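Local coordinates for protein K5 lyase (Enterobacteria phage k1-5, PDB 2X3H) that cleaves the K5 capsular polysaccharide, a heparosan-type glycosaminoglycan, by beta-elimination, probably as a trimeric tail spike of the phage, at residues Ala248-Ser254 with Pro275-Lys281. Numbering follows the deposited sequence.
Sequences ASYNIVS and PSNNLIK
Both polar atoms of the Asn-278 side-chain amide bind the backbone of 248-254. Its ND2 donates to Ala-248 O at 3.1 Å, with the acceptor nearly in the amide plane, and its OD1 accepts from Asn-251 N at 3.1 Å. CG lies beside its own backbone N (chi1 -60°), which sets the amide alongside that backbone. Ala-248 O takes a second donor, Ser-276 N, almost head-on to the carbonyl, whereas ND2 comes from above the carbonyl plane. Tyr-250 N donates to Asn-277 O at 2.9 Å, from above the carbonyl plane. Both turns pass through a residue in the left-handed helical conformation, Tyr-250 (phi 67°) and Asn-277 (phi 59°), which occupy equivalent positions at the corners of successive coils of a right-handed parallel beta-helix. The strands 252-254 and 279-281 then run parallel, their axes 4.7 Å apart at closest. Backbone hydrogen bonds join Leu-279 N to Asn-251 O (3.0 Å), Val-253 N to Leu-279 O (2.8 Å) and Lys-281 N to Val-253 O (2.8 Å). Val-253 and Ile-280 pack on one face, Ile-252 and Leu-279 on the other. At the turns, a water links Ser-249 OG with Asn-277 OD1, while Tyr-250 OH is hydrogen-bonded to Asp-309 OD2 of a second subunit.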
loop_
_atom_site.group_PDB
_atom_site.type_symbol
_atom_site.label_atom_id
_atom_site.label_comp_id
_atom_site.label_asym_id
_atom_site.label_seq_id
_atom_site.Cartn_x
_atom_site.Cartn_y
_atom_site.Cartn_z
ATOM N N ALA A 248 16.440 -5.281 15.951
ATOM C CA ALA A 248 15.818 -5.918 14.791
ATOM C C ALA A 248 15.788 -4.963 13.601
ATOM O O ALA A 248 15.303 -3.825 13.718
ATOM C CB ALA A 248 14.405 -6.359 15.127
ATOM N N SER A 249 16.290 -5.435 12.459
ATOM C CA SER A 249 16.317 -4.636 11.238
ATOM C C SER A 249 16.201 -5.536 10.006
ATOM O O SER A 249 16.626 -6.696 10.028
ATOM C CB SER A 249 17.623 -3.833 11.147
ATOM O OG SER A 249 17.773 -2.908 12.215
ATOM N N TYR A 250 15.644 -5.001 8.923
ATOM C CA TYR A 250 15.601 -5.720 7.647
ATOM C C TYR A 250 14.706 -6.952 7.710
ATOM O O TYR A 250 14.974 -7.961 7.047
ATOM C CB TYR A 250 17.011 -6.093 7.141
ATOM C CG TYR A 250 18.024 -4.978 7.309
ATOM C CD1 TYR A 250 17.822 -3.732 6.722
ATOM C CD2 TYR A 250 19.189 -5.177 8.055
ATOM C CE1 TYR A 250 18.754 -2.695 6.897
ATOM C CE2 TYR A 250 20.113 -4.157 8.226
ATOM C CZ TYR A 250 19.893 -2.927 7.644
ATOM O OH TYR A 250 20.831 -1.925 7.838
ATOM N N ASN A 251 13.643 -6.857 8.507
ATOM C CA ASN A 251 12.632 -7.906 8.576
ATOM C C ASN A 251 11.374 -7.458 7.861
ATOM O O ASN A 251 11.124 -6.258 7.754
ATOM C CB ASN A 251 12.296 -8.212 10.042
ATOM C CG ASN A 251 13.529 -8.547 10.860
ATOM O OD1 ASN A 251 13.974 -7.754 11.710
ATOM N ND2 ASN A 251 14.096 -9.704 10.599
ATOM N N ILE A 252 10.585 -8.418 7.382
ATOM C CA ILE A 252 9.242 -8.134 6.882
ATOM C C ILE A 252 8.244 -8.882 7.756
ATOM O O ILE A 252 8.400 -10.076 7.971
ATOM C CB ILE A 252 9.054 -8.604 5.414
ATOM C CG1 ILE A 252 10.078 -7.917 4.498
ATOM C CG2 ILE A 252 7.623 -8.290 4.951
ATOM C CD1 ILE A 252 9.951 -8.296 3.032
ATOM N N VAL A 253 7.252 -8.162 8.276
ATOM C CA VAL A 253 6.154 -8.767 9.040
ATOM C C VAL A 253 4.898 -8.515 8.212
ATOM O O VAL A 253 4.635 -7.374 7.833
ATOM C CB VAL A 253 5.981 -8.081 10.407
ATOM C CG1 VAL A 253 4.745 -8.649 11.139
ATOM C CG2 VAL A 253 7.259 -8.218 11.254
ATOM N N SER A 254 4.141 -9.566 7.898
ATOM C CA SER A 254 3.043 -9.438 6.942
ATOM C C SER A 254 1.861 -10.313 7.334
ATOM O O SER A 254 2.044 -11.399 7.878
ATOM C CB SER A 254 3.510 -9.818 5.536
ATOM O OG SER A 254 2.508 -9.494 4.577
ATOM N N PRO A 275 13.861 -1.317 17.129
ATOM C CA PRO A 275 13.656 -1.851 15.775
ATOM C C PRO A 275 13.569 -0.741 14.728
ATOM O O PRO A 275 12.828 0.237 14.908
ATOM C CB PRO A 275 12.336 -2.622 15.890
ATOM C CG PRO A 275 12.291 -3.026 17.336
ATOM C CD PRO A 275 12.901 -1.873 18.096
ATOM N N SER A 276 14.346 -0.906 13.660
ATOM C CA SER A 276 14.506 0.126 12.633
ATOM C C SER A 276 14.633 -0.555 11.274
ATOM O O SER A 276 15.110 -1.688 11.182
ATOM C CB SER A 276 15.767 0.959 12.922
ATOM O OG SER A 276 15.688 1.630 14.176
ATOM N N ASN A 277 14.237 0.137 10.205
ATOM C CA ASN A 277 14.377 -0.439 8.873
ATOM C C ASN A 277 13.620 -1.774 8.705
ATOM O O ASN A 277 14.127 -2.705 8.073
ATOM C CB ASN A 277 15.861 -0.639 8.516
ATOM C CG ASN A 277 16.562 0.653 8.143
ATOM O OD1 ASN A 277 17.690 0.932 8.591
ATOM N ND2 ASN A 277 15.920 1.440 7.313
ATOM N N ASN A 278 12.421 -1.860 9.275
ATOM C CA ASN A 278 11.551 -3.015 9.071
ATOM C C ASN A 278 10.322 -2.632 8.285
ATOM O O ASN A 278 9.881 -1.476 8.354
ATOM C CB ASN A 278 11.113 -3.581 10.420
ATOM C CG ASN A 278 12.290 -4.015 11.255
ATOM O OD1 ASN A 278 12.927 -5.036 10.957
ATOM N ND2 ASN A 278 12.600 -3.239 12.303
ATOM N N LEU A 279 9.773 -3.610 7.568
ATOM C CA LEU A 279 8.529 -3.428 6.823
ATOM C C LEU A 279 7.441 -4.230 7.526
ATOM O O LEU A 279 7.600 -5.421 7.759
ATOM C CB LEU A 279 8.714 -3.945 5.386
ATOM C CG LEU A 279 7.467 -4.043 4.507
ATOM C CD1 LEU A 279 6.795 -2.681 4.320
ATOM C CD2 LEU A 279 7.844 -4.636 3.152
ATOM N N ILE A 280 6.346 -3.569 7.877
ATOM C CA ILE A 280 5.240 -4.231 8.582
ATOM C C ILE A 280 3.996 -3.931 7.764
ATOM O O ILE A 280 3.613 -2.773 7.626
ATOM C CB ILE A 280 5.096 -3.704 10.022
ATOM C CG1 ILE A 280 6.358 -4.045 10.828
ATOM C CG2 ILE A 280 3.822 -4.274 10.689
ATOM C CD1 ILE A 280 6.543 -3.156 12.059
ATOM N N LYS A 281 3.395 -4.962 7.183
ATOM C CA LYS A 281 2.345 -4.721 6.187
ATOM C C LYS A 281 1.164 -5.694 6.280
ATOM O O LYS A 281 1.331 -6.917 6.288
ATOM C CB LYS A 281 2.943 -4.723 4.780
ATOM C CG LYS A 281 3.654 -6.008 4.420
ATOM C CD LYS A 281 4.122 -6.034 2.960
ATOM C CE LYS A 281 3.757 -7.366 2.306
ATOM N NZ LYS A 281 4.152 -7.443 0.852
HETATM O O HOH W 1 18.979 -0.411 10.819
#